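Local coordinates for protein 2-dehydropantoate 2-reductase (Enterococcus faecium DO, PDB 5X20) that binds NAD and probably catalyses the nicotinamide-cofactor-dependent reduction of 2-dehydropantoate to (R)-pantoate, a step on the route to pantothenate, at residues A[6-11]-A[28-33]; A[77-82]-A[268-273]; A[273-278]-A[297-302]. All coordinates share one frame; numbering follows the deposited sequence.

Contact 1. Residues A[6-11]-A[28-33]. With NAD (nicotinamide-adenine-dinucleotide), chain G.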
# COMPACT_ATOMS: atom_id res chain seq x y z
N ALA A 6 31.99 -3.20 9.26
CA ALA A 6 31.32 -4.48 9.21
C ALA A 6 30.07 -4.11 8.44
O ALA A 6 29.17 -3.48 8.97
CB ALA A 6 31.08 -5.02 10.61
N GLY A 7 30.02 -4.54 7.18
CA GLY A 7 28.86 -4.35 6.32
C GLY A 7 29.21 -3.25 5.34
O GLY A 7 28.83 -2.10 5.53
N ALA A 8 29.96 -3.60 4.30
CA ALA A 8 30.54 -2.59 3.44
C ALA A 8 29.70 -2.42 2.18
O ALA A 8 30.19 -2.46 1.08
CB ALA A 8 31.97 -2.95 3.11
N GLY A 9 28.42 -2.15 2.37
CA GLY A 9 27.56 -1.81 1.28
C GLY A 9 27.64 -0.32 0.99
O GLY A 9 28.70 0.28 1.10
N ALA A 10 26.50 0.29 0.63
CA ALA A 10 26.54 1.67 0.23
C ALA A 10 27.11 2.54 1.32
O ALA A 10 28.09 3.29 1.08
CB ALA A 10 25.17 2.15 -0.19
N MET A 11 26.55 2.44 2.54
CA MET A 11 26.96 3.34 3.65
C MET A 11 28.31 2.96 4.24
O MET A 11 29.12 3.79 4.59
CB MET A 11 25.88 3.39 4.72
CG MET A 11 24.59 4.03 4.23
SD MET A 11 24.66 5.84 3.97
CE MET A 11 25.20 6.37 5.55
N LEU A 28 37.50 -3.53 5.33
CA LEU A 28 36.11 -3.83 5.01
C LEU A 28 35.82 -5.29 5.23
O LEU A 28 36.63 -6.14 4.93
CB LEU A 28 35.77 -3.50 3.57
CG LEU A 28 36.16 -2.10 3.09
CD1 LEU A 28 35.85 -1.93 1.62
CD2 LEU A 28 35.52 -0.98 3.92
N ILE A 29 34.64 -5.55 5.79
CA ILE A 29 34.18 -6.90 6.03
C ILE A 29 32.76 -6.99 5.44
O ILE A 29 31.95 -6.10 5.68
CB ILE A 29 34.12 -7.21 7.52
CG1 ILE A 29 35.45 -6.92 8.20
CG2 ILE A 29 33.71 -8.66 7.71
CD1 ILE A 29 35.41 -7.05 9.70
N ASP A 30 32.50 -8.01 4.65
CA ASP A 30 31.26 -8.10 3.91
C ASP A 30 30.89 -9.52 3.62
O ASP A 30 31.74 -10.40 3.66
CB ASP A 30 31.33 -7.32 2.60
CG ASP A 30 29.97 -6.82 2.16
OD1 ASP A 30 29.52 -5.82 2.76
OD2 ASP A 30 29.33 -7.44 1.26
N GLY A 31 29.62 -9.74 3.36
CA GLY A 31 29.11 -11.06 3.11
C GLY A 31 28.79 -11.32 1.66
O GLY A 31 28.38 -12.40 1.32
N TRP A 32 28.92 -10.34 0.78
CA TRP A 32 28.55 -10.52 -0.61
C TRP A 32 29.81 -10.89 -1.41
O TRP A 32 30.67 -10.03 -1.69
CB TRP A 32 27.93 -9.22 -1.14
CG TRP A 32 27.42 -9.24 -2.55
CD1 TRP A 32 27.21 -10.34 -3.33
CD2 TRP A 32 27.03 -8.11 -3.33
NE1 TRP A 32 26.73 -9.98 -4.54
CE2 TRP A 32 26.60 -8.62 -4.59
CE3 TRP A 32 26.97 -6.73 -3.11
CZ2 TRP A 32 26.14 -7.80 -5.61
CZ3 TRP A 32 26.54 -5.91 -4.12
CH2 TRP A 32 26.12 -6.45 -5.37
N ALA A 33 29.93 -12.17 -1.76
CA ALA A 33 31.18 -12.72 -2.34
C ALA A 33 31.62 -12.02 -3.62
O ALA A 33 32.76 -11.64 -3.75
CB ALA A 33 31.04 -14.21 -2.60
PA NAD G . 23.33 -2.03 1.46
O1A NAD G . 22.16 -2.91 1.13
O2A NAD G . 24.03 -1.22 0.38
O5B NAD G . 24.46 -2.95 2.10
C5B NAD G . 24.17 -3.83 3.17
C4B NAD G . 24.90 -5.15 3.01
O4B NAD G . 24.20 -5.88 2.03
C3B NAD G . 26.34 -5.04 2.50
O3B NAD G . 27.09 -6.07 3.08
C2B NAD G . 26.21 -5.29 1.04
O2B NAD G . 27.37 -5.76 0.36
C1B NAD G . 25.11 -6.33 1.08
N9A NAD G . 24.47 -6.38 -0.22
C8A NAD G . 24.02 -5.35 -0.92
N7A NAD G . 23.52 -5.76 -2.09
C5A NAD G . 23.67 -7.08 -2.13
C6A NAD G . 23.35 -8.14 -3.10
N6A NAD G . 22.76 -7.86 -4.29
N1A NAD G . 23.71 -9.37 -2.75
C2A NAD G . 24.28 -9.68 -1.57
N3A NAD G . 24.62 -8.79 -0.64
C4A NAD G . 24.32 -7.49 -0.88
O3 NAD G . 22.76 -1.13 2.65
PN NAD G . 23.14 0.38 3.03
O1N NAD G . 22.32 1.25 2.08
O2N NAD G . 24.62 0.64 3.19
O5D NAD G . 22.37 0.49 4.43
C5D NAD G . 23.03 0.12 5.63
C4D NAD G . 22.34 0.72 6.85
O4D NAD G . 22.41 2.16 6.77
C3D NAD G . 20.87 0.35 6.80
O3D NAD G . 20.34 0.09 8.08
C2D NAD G . 20.21 1.57 6.16
O2D NAD G . 18.83 1.71 6.48
C1D NAD G . 21.08 2.68 6.72
N1N NAD G . 21.08 3.94 5.98
C2N NAD G . 21.24 3.91 4.64
C3N NAD G . 21.21 5.12 3.92
C7N NAD G . 21.45 5.19 2.43
O7N NAD G . 21.42 6.28 1.88
N7N NAD G . 21.85 4.12 1.73
C4N NAD G . 21.07 6.32 4.65
C5N NAD G . 20.96 6.29 6.07
C6N NAD G . 21.00 5.10 6.73

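Contact 2. Residues A[77-82]-A[268-273]. With NAD (nicotinamide-adenine-dinucleotide), chain G.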
# COMPACT_ATOMS: atom_id res chain seq x y z
N PHE A 77 27.39 -1.54 9.61
CA PHE A 77 26.62 -0.94 8.53
C PHE A 77 25.97 -1.98 7.61
O PHE A 77 25.72 -1.70 6.44
CB PHE A 77 27.48 0.04 7.72
CG PHE A 77 27.18 1.48 8.03
CD1 PHE A 77 25.87 1.93 8.07
CD2 PHE A 77 28.20 2.37 8.29
CE1 PHE A 77 25.59 3.25 8.36
CE2 PHE A 77 27.93 3.70 8.58
CZ PHE A 77 26.62 4.14 8.61
N THR A 78 25.68 -3.18 8.13
CA THR A 78 24.80 -4.09 7.44
C THR A 78 23.35 -3.55 7.41
O THR A 78 23.01 -2.57 8.09
CB THR A 78 24.76 -5.48 8.09
OG1 THR A 78 24.16 -5.38 9.40
CG2 THR A 78 26.13 -6.08 8.18
N LYS A 79 22.50 -4.22 6.67
CA LYS A 79 21.04 -4.05 6.82
C LYS A 79 20.67 -4.77 8.08
O LYS A 79 21.37 -5.69 8.52
CB LYS A 79 20.28 -4.67 5.66
CG LYS A 79 20.36 -3.88 4.37
CD LYS A 79 19.31 -2.81 4.36
CE LYS A 79 19.47 -1.64 3.40
NZ LYS A 79 19.68 -2.06 1.98
N ALA A 80 19.57 -4.34 8.69
CA ALA A 80 19.18 -4.86 9.98
C ALA A 80 19.14 -6.39 9.98
O ALA A 80 19.49 -6.99 11.00
CB ALA A 80 17.82 -4.28 10.41
N MET A 81 18.64 -7.02 8.91
CA MET A 81 18.47 -8.48 8.95
C MET A 81 19.75 -9.27 8.87
O MET A 81 19.77 -10.46 9.18
CB MET A 81 17.34 -9.01 8.04
CG MET A 81 17.18 -8.31 6.71
SD MET A 81 16.41 -6.68 6.84
CE MET A 81 16.63 -6.09 5.17
N GLN A 82 20.81 -8.59 8.50
CA GLN A 82 22.10 -9.24 8.43
C GLN A 82 22.93 -9.03 9.71
O GLN A 82 23.97 -9.59 9.86
CB GLN A 82 22.90 -8.71 7.23
CG GLN A 82 22.23 -8.77 5.89
CD GLN A 82 22.86 -7.77 4.92
OE1 GLN A 82 23.08 -6.62 5.27
NE2 GLN A 82 23.17 -8.22 3.69
N ASN A 268 15.84 -3.48 -6.51
CA ASN A 268 16.77 -4.61 -6.40
C ASN A 268 16.17 -5.92 -5.98
O ASN A 268 16.89 -6.91 -5.87
CB ASN A 268 17.88 -4.24 -5.47
CG ASN A 268 18.69 -3.09 -6.02
OD1 ASN A 268 18.93 -3.04 -7.21
ND2 ASN A 268 19.13 -2.22 -5.18
N HIS A 269 14.86 -5.95 -5.73
CA HIS A 269 14.20 -7.16 -5.31
C HIS A 269 14.89 -7.79 -4.11
O HIS A 269 15.07 -8.99 -4.02
CB HIS A 269 14.10 -8.15 -6.47
CG HIS A 269 13.14 -7.71 -7.53
ND1 HIS A 269 12.71 -8.53 -8.54
CD2 HIS A 269 12.49 -6.53 -7.70
CE1 HIS A 269 11.85 -7.88 -9.30
NE2 HIS A 269 11.71 -6.66 -8.81
N ARG A 270 15.20 -6.96 -3.11
CA ARG A 270 15.76 -7.44 -1.84
C ARG A 270 14.75 -7.21 -0.69
O ARG A 270 13.93 -6.30 -0.76
CB ARG A 270 17.07 -6.73 -1.54
CG ARG A 270 18.18 -7.13 -2.48
CD ARG A 270 19.37 -6.20 -2.32
NE ARG A 270 20.04 -6.40 -1.04
CZ ARG A 270 20.64 -5.43 -0.35
NH1 ARG A 270 20.64 -4.19 -0.81
NH2 ARG A 270 21.23 -5.71 0.81
N LEU A 271 14.81 -8.05 0.35
CA LEU A 271 14.02 -7.86 1.54
C LEU A 271 14.31 -6.49 2.19
O LEU A 271 15.40 -6.00 2.12
CB LEU A 271 14.27 -8.95 2.56
CG LEU A 271 13.68 -10.32 2.27
CD1 LEU A 271 14.22 -11.35 3.26
CD2 LEU A 271 12.14 -10.29 2.28
N THR A 272 13.30 -5.93 2.82
CA THR A 272 13.40 -4.63 3.47
C THR A 272 13.59 -4.75 4.99
O THR A 272 13.39 -5.80 5.59
CB THR A 272 12.12 -3.80 3.27
OG1 THR A 272 11.07 -4.34 4.08
CG2 THR A 272 11.70 -3.80 1.78
N GLU A 273 13.92 -3.62 5.57
CA GLU A 273 14.08 -3.46 7.00
C GLU A 273 12.77 -3.09 7.76
O GLU A 273 12.82 -2.62 8.91
CB GLU A 273 15.08 -2.35 7.20
CG GLU A 273 16.51 -2.74 6.85
CD GLU A 273 17.49 -1.57 7.12
OE1 GLU A 273 17.18 -0.43 6.69
OE2 GLU A 273 18.51 -1.82 7.82
PA NAD G . 23.33 -2.03 1.46
O1A NAD G . 22.16 -2.91 1.13
O2A NAD G . 24.03 -1.22 0.38
O5B NAD G . 24.46 -2.95 2.10
C5B NAD G . 24.17 -3.83 3.17
C4B NAD G . 24.90 -5.15 3.01
O4B NAD G . 24.20 -5.88 2.03
C3B NAD G . 26.34 -5.04 2.50
O3B NAD G . 27.09 -6.07 3.08
C2B NAD G . 26.21 -5.29 1.04
O2B NAD G . 27.37 -5.76 0.36
C1B NAD G . 25.11 -6.33 1.08
N9A NAD G . 24.47 -6.38 -0.22
C8A NAD G . 24.02 -5.35 -0.92
N7A NAD G . 23.52 -5.76 -2.09
C5A NAD G . 23.67 -7.08 -2.13
C6A NAD G . 23.35 -8.14 -3.10
N6A NAD G . 22.76 -7.86 -4.29
N1A NAD G . 23.71 -9.37 -2.75
C2A NAD G . 24.28 -9.68 -1.57
N3A NAD G . 24.62 -8.79 -0.64
C4A NAD G . 24.32 -7.49 -0.88
O3 NAD G . 22.76 -1.13 2.65
PN NAD G . 23.14 0.38 3.03
O1N NAD G . 22.32 1.25 2.08
O2N NAD G . 24.62 0.64 3.19
O5D NAD G . 22.37 0.49 4.43
C5D NAD G . 23.03 0.12 5.63
C4D NAD G . 22.34 0.72 6.85
O4D NAD G . 22.41 2.16 6.77
C3D NAD G . 20.87 0.35 6.80
O3D NAD G . 20.34 0.09 8.08
C2D NAD G . 20.21 1.57 6.16
O2D NAD G . 18.83 1.71 6.48
C1D NAD G . 21.08 2.68 6.72
N1N NAD G . 21.08 3.94 5.98
C2N NAD G . 21.24 3.91 4.64
C3N NAD G . 21.21 5.12 3.92
C7N NAD G . 21.45 5.19 2.43
O7N NAD G . 21.42 6.28 1.88
N7N NAD G . 21.85 4.12 1.73
C4N NAD G . 21.07 6.32 4.65
C5N NAD G . 20.96 6.29 6.07
C6N NAD G . 21.00 5.10 6.73

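Contact 3. Residues A[273-278]-A[297-302]. With NAD (nicotinamide-adenine-dinucleotide), chain G.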
# COMPACT_ATOMS: atom_id res chain seq x y z
N GLU A 273 13.92 -3.62 5.57
CA GLU A 273 14.08 -3.46 7.00
C GLU A 273 12.77 -3.09 7.76
O GLU A 273 12.82 -2.62 8.91
CB GLU A 273 15.08 -2.35 7.20
CG GLU A 273 16.51 -2.74 6.85
CD GLU A 273 17.49 -1.57 7.12
OE1 GLU A 273 17.18 -0.43 6.69
OE2 GLU A 273 18.51 -1.82 7.82
N ILE A 274 11.63 -3.33 7.13
CA ILE A 274 10.36 -2.89 7.69
C ILE A 274 10.07 -3.38 9.13
O ILE A 274 9.54 -2.63 9.92
CB ILE A 274 9.21 -3.23 6.72
CG1 ILE A 274 7.93 -2.47 7.10
CG2 ILE A 274 8.91 -4.72 6.70
CD1 ILE A 274 7.96 -0.98 6.77
N ASP A 275 10.44 -4.61 9.46
CA ASP A 275 10.21 -5.13 10.81
C ASP A 275 10.94 -4.36 11.90
O ASP A 275 10.58 -4.46 13.04
CB ASP A 275 10.58 -6.63 10.90
CG ASP A 275 9.69 -7.46 10.06
OD1 ASP A 275 8.49 -7.17 9.96
OD2 ASP A 275 10.15 -8.42 9.44
N TYR A 276 12.00 -3.65 11.51
CA TYR A 276 12.80 -2.91 12.44
C TYR A 276 12.39 -1.44 12.54
O TYR A 276 13.00 -0.66 13.29
CB TYR A 276 14.25 -2.99 12.03
CG TYR A 276 14.75 -4.42 12.06
CD1 TYR A 276 14.56 -5.24 10.97
CD2 TYR A 276 15.35 -4.95 13.21
CE1 TYR A 276 14.97 -6.55 11.00
CE2 TYR A 276 15.80 -6.26 13.24
CZ TYR A 276 15.61 -7.04 12.14
OH TYR A 276 16.07 -8.32 12.11
N ILE A 277 11.45 -1.03 11.69
CA ILE A 277 11.03 0.35 11.67
C ILE A 277 9.57 0.38 12.14
O ILE A 277 9.33 0.37 13.32
CB ILE A 277 11.28 0.95 10.28
CG1 ILE A 277 12.76 0.78 9.93
CG2 ILE A 277 10.94 2.42 10.27
CD1 ILE A 277 13.03 1.02 8.45
N ASN A 278 8.62 0.35 11.21
CA ASN A 278 7.23 0.30 11.56
C ASN A 278 6.93 -0.94 12.35
O ASN A 278 6.08 -0.95 13.29
CB ASN A 278 6.34 0.35 10.33
CG ASN A 278 6.56 1.61 9.54
OD1 ASN A 278 7.52 1.71 8.78
ND2 ASN A 278 5.71 2.59 9.75
N PHE A 297 -0.47 -2.10 9.38
CA PHE A 297 -0.95 -2.27 8.00
C PHE A 297 0.19 -2.03 7.00
O PHE A 297 0.38 -2.78 6.05
CB PHE A 297 -2.12 -1.30 7.76
CG PHE A 297 -2.96 -1.59 6.51
CD1 PHE A 297 -2.82 -2.73 5.76
CD2 PHE A 297 -3.98 -0.73 6.18
CE1 PHE A 297 -3.60 -2.95 4.66
CE2 PHE A 297 -4.81 -0.96 5.10
CZ PHE A 297 -4.62 -2.05 4.33
N LEU A 298 0.99 -0.98 7.25
CA LEU A 298 2.12 -0.70 6.35
C LEU A 298 3.15 -1.82 6.33
O LEU A 298 3.64 -2.23 5.28
CB LEU A 298 2.75 0.64 6.67
CG LEU A 298 3.86 1.09 5.73
CD1 LEU A 298 3.43 1.24 4.28
CD2 LEU A 298 4.42 2.39 6.20
N THR A 299 3.42 -2.39 7.49
CA THR A 299 4.27 -3.55 7.59
C THR A 299 3.75 -4.77 6.84
O THR A 299 4.46 -5.42 6.09
CB THR A 299 4.48 -3.93 9.05
OG1 THR A 299 5.06 -2.82 9.76
CG2 THR A 299 5.43 -5.09 9.18
N GLU A 300 2.47 -5.04 7.02
CA GLU A 300 1.79 -6.09 6.30
C GLU A 300 1.83 -5.90 4.77
O GLU A 300 2.07 -6.85 4.01
CB GLU A 300 0.35 -6.19 6.74
CG GLU A 300 0.23 -6.83 8.11
CD GLU A 300 -1.06 -6.52 8.86
OE1 GLU A 300 -1.91 -5.71 8.44
OE2 GLU A 300 -1.26 -7.08 9.95
N LEU A 301 1.54 -4.67 4.34
CA LEU A 301 1.59 -4.33 2.92
C LEU A 301 2.98 -4.52 2.34
O LEU A 301 3.12 -5.03 1.25
CB LEU A 301 1.14 -2.86 2.68
CG LEU A 301 -0.36 -2.70 2.87
CD1 LEU A 301 -0.72 -1.22 3.00
CD2 LEU A 301 -1.16 -3.33 1.72
N VAL A 302 4.00 -4.08 3.05
CA VAL A 302 5.36 -4.22 2.54
C VAL A 302 5.75 -5.69 2.43
O VAL A 302 6.35 -6.10 1.45
CB VAL A 302 6.35 -3.42 3.39
CG1 VAL A 302 7.80 -3.72 3.02
CG2 VAL A 302 6.09 -1.95 3.16
PA NAD G . 23.33 -2.03 1.46
O1A NAD G . 22.16 -2.91 1.13
O2A NAD G . 24.03 -1.22 0.38
O5B NAD G . 24.46 -2.95 2.10
C5B NAD G . 24.17 -3.83 3.17
C4B NAD G . 24.90 -5.15 3.01
O4B NAD G . 24.20 -5.88 2.03
C3B NAD G . 26.34 -5.04 2.50
O3B NAD G . 27.09 -6.07 3.08
C2B NAD G . 26.21 -5.29 1.04
O2B NAD G . 27.37 -5.76 0.36
C1B NAD G . 25.11 -6.33 1.08
N9A NAD G . 24.47 -6.38 -0.22
C8A NAD G . 24.02 -5.35 -0.92
N7A NAD G . 23.52 -5.76 -2.09
C5A NAD G . 23.67 -7.08 -2.13
C6A NAD G . 23.35 -8.14 -3.10
N6A NAD G . 22.76 -7.86 -4.29
N1A NAD G . 23.71 -9.37 -2.75
C2A NAD G . 24.28 -9.68 -1.57
N3A NAD G . 24.62 -8.79 -0.64
C4A NAD G . 24.32 -7.49 -0.88
O3 NAD G . 22.76 -1.13 2.65
PN NAD G . 23.14 0.38 3.03
O1N NAD G . 22.32 1.25 2.08
O2N NAD G . 24.62 0.64 3.19
O5D NAD G . 22.37 0.49 4.43
C5D NAD G . 23.03 0.12 5.63
C4D NAD G . 22.34 0.72 6.85
O4D NAD G . 22.41 2.16 6.77
C3D NAD G . 20.87 0.35 6.80
O3D NAD G . 20.34 0.09 8.08
C2D NAD G . 20.21 1.57 6.16
O2D NAD G . 18.83 1.71 6.48
C1D NAD G . 21.08 2.68 6.72
N1N NAD G . 21.08 3.94 5.98
C2N NAD G . 21.24 3.91 4.64
C3N NAD G . 21.21 5.12 3.92
C7N NAD G . 21.45 5.19 2.43
O7N NAD G . 21.42 6.28 1.88
N7N NAD G . 21.85 4.12 1.73
C4N NAD G . 21.07 6.32 4.65
C5N NAD G . 20.96 6.29 6.07
C6N NAD G . 21.00 5.10 6.73

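Contact 1. Residues A[6-11]-A[28-33]
Ala8 and Asp30 meet where the glycine-rich turn of a Rossmann-type beta-alpha-beta unit passes the end of its second strand. Ala6 and Ile29 pair in parallel, and just past the strand end Gly7 N donates to Ile29 O at 2.9 Å. One residue on, Ala8 N turns to the carboxylate and donates to Asp30 OD1 over 2.7 Å, using the anti lone pair of that oxygen; the Ala8 methyl group lies against CB of Leu28.

The acidic side chain is aimed by its first torsion, CG anti to the backbone N (chi1 -152°), and both oxygens end up on the adenine ribose of NAD. OD1 takes the O3B hydroxyl and OD2 the O2B hydroxyl, the familiar reading of an NAD-type diol by an acidic residue at this strand end. An Asx turn, Trp32 N to Asp30 OD2, helps fix the carboxylate's rotation, so each oxygen has one backbone and one ribose partner.

Beyond the turn, Gly9 at the N-cap brings CA within 3.4 Å of NAD O5B, and the first amides of helix 10-21 take the pyrophosphate: Ala10 N binds O2A, Met11 N binds O2N. The bent Met11 chain carries SD to 3.5 Å from NAD C3N on the nicotinamide. Trp32 lays one ring face over the adenine, with NAD C6A 3.5 Å above the indole plane.

Contact 2. Residues A[77-82]-A[268-273]
Glu273 and Lys79 both start with CG anti to the carbonyl carbon (chi1 -72° and -74°), but their chains then part ways. Glu273 runs straight on from CG, whereas Lys79 bends at chi2, and the two cross at about a right angle with their CD atoms 3.5 Å apart. The extended chain carries the carboxylate to Ala80 N, which donates to the anti lone pair of Glu273 OE2 at 2.9 Å. The two oxygens of Glu273 also accept the nicotinamide ribose hydroxyls of NAD, O2D on OE1 and O3D on OE2.

Lys79 NZ goes to the adenine-side phosphate, 2.8 Å from NAD O1A. Arg270, bent at chi3, brings its guanidinium edge to the same oxygen through NH1 and NH2, in plane, while one face lies under the adenine with N7A 3.4 Å above it. The two cations thus converge on one phosphate oxygen, and Lys79 also forms a salt bridge to Asp264. Gln82 works both ways: OE1 receives Lys79 N, and NE2 gives to NAD O4B at 3.0 Å. Met81 tucks CE against Leu271 O and Thr272 O, each 3.3 Å away.

The contact brings the loop between strand 73-76 and helix 83-90 of the Rossmann domain against the loop between helices 260-267 and 278-288 of the helical C-terminal part, with NAD held between them.

Contact 3. Residues A[273-278]-A[297-302]
Ile274 packs onto the 297-302 portion of helix 293-308, at Thr299 and Val302. Its CG1 lies 3.8 Å from Thr299 CA, and CG2 meets Val302 CG1 at 4.0 Å. With CG1 anti to the backbone N (chi1 -165°), both branches of the isoleucine face the helix: CG1 bears on the Thr299 backbone while CG2 and CD1 each touch a different methyl group of Val302. On one flank Asn278 sets CB 3.5 Å from Thr299 OG1 and turns its amide end to Leu298, ND2 standing 3.8 Å from CD2. On the other, Asp275 OD1 approaches Thr299 CG2 across the threonine at 3.8 Å.

No hydrogen bond joins the two segments; their polar groups are held elsewhere. Thr299 OG1 bonds to Cys295 O one turn back, Asn278 ND2 to Gly192 O of helix 180-201, and Asp275 OD1 to His303 NE2, which fixes the groups that border the isoleucine. A short 3-10 turn, with Tyr276 N bonded to Glu273 O and Ile277 N to Ile274 O, presents these residues and leads to Ile277, the N-cap of the next helix.

The contact sets the turn before helix 278-288, together with that helix's first residue, against helix 293-308 in the C-terminal helical part. Met261 of helix 260-267 also touches Ile274, Ile200 of helix 180-201 reaches Val302, and the second subunit packs on Phe297 and Leu301.

Overall arrangement
The three contacts follow the cofactor from the Rossmann sheet into the C-terminal helices. Contacts 1 and 2, with centres 12 Å apart, meet directly: Ala6 O lies 2.7 Å from Phe77 N, a probable hydrogen bond between neighbouring strand ends. Contact 1 gives hydrogen-bond partners to the adenine ribose and the pyrophosphate; contact 2 adds cations at the adenine-side phosphate and grips the nicotinamide ribose. Contact 3 lies 13 Å from contact 2, centre to centre, and shares Glu273 with it, so the residue holding the ribose leads straight into the turn anchored on helix 293-308. Tyr276 CD1 also touches Ala80 CB at 3.4 Å. Between contacts 1 and 3, 24 Å apart at their centres, NAD provides the bridge.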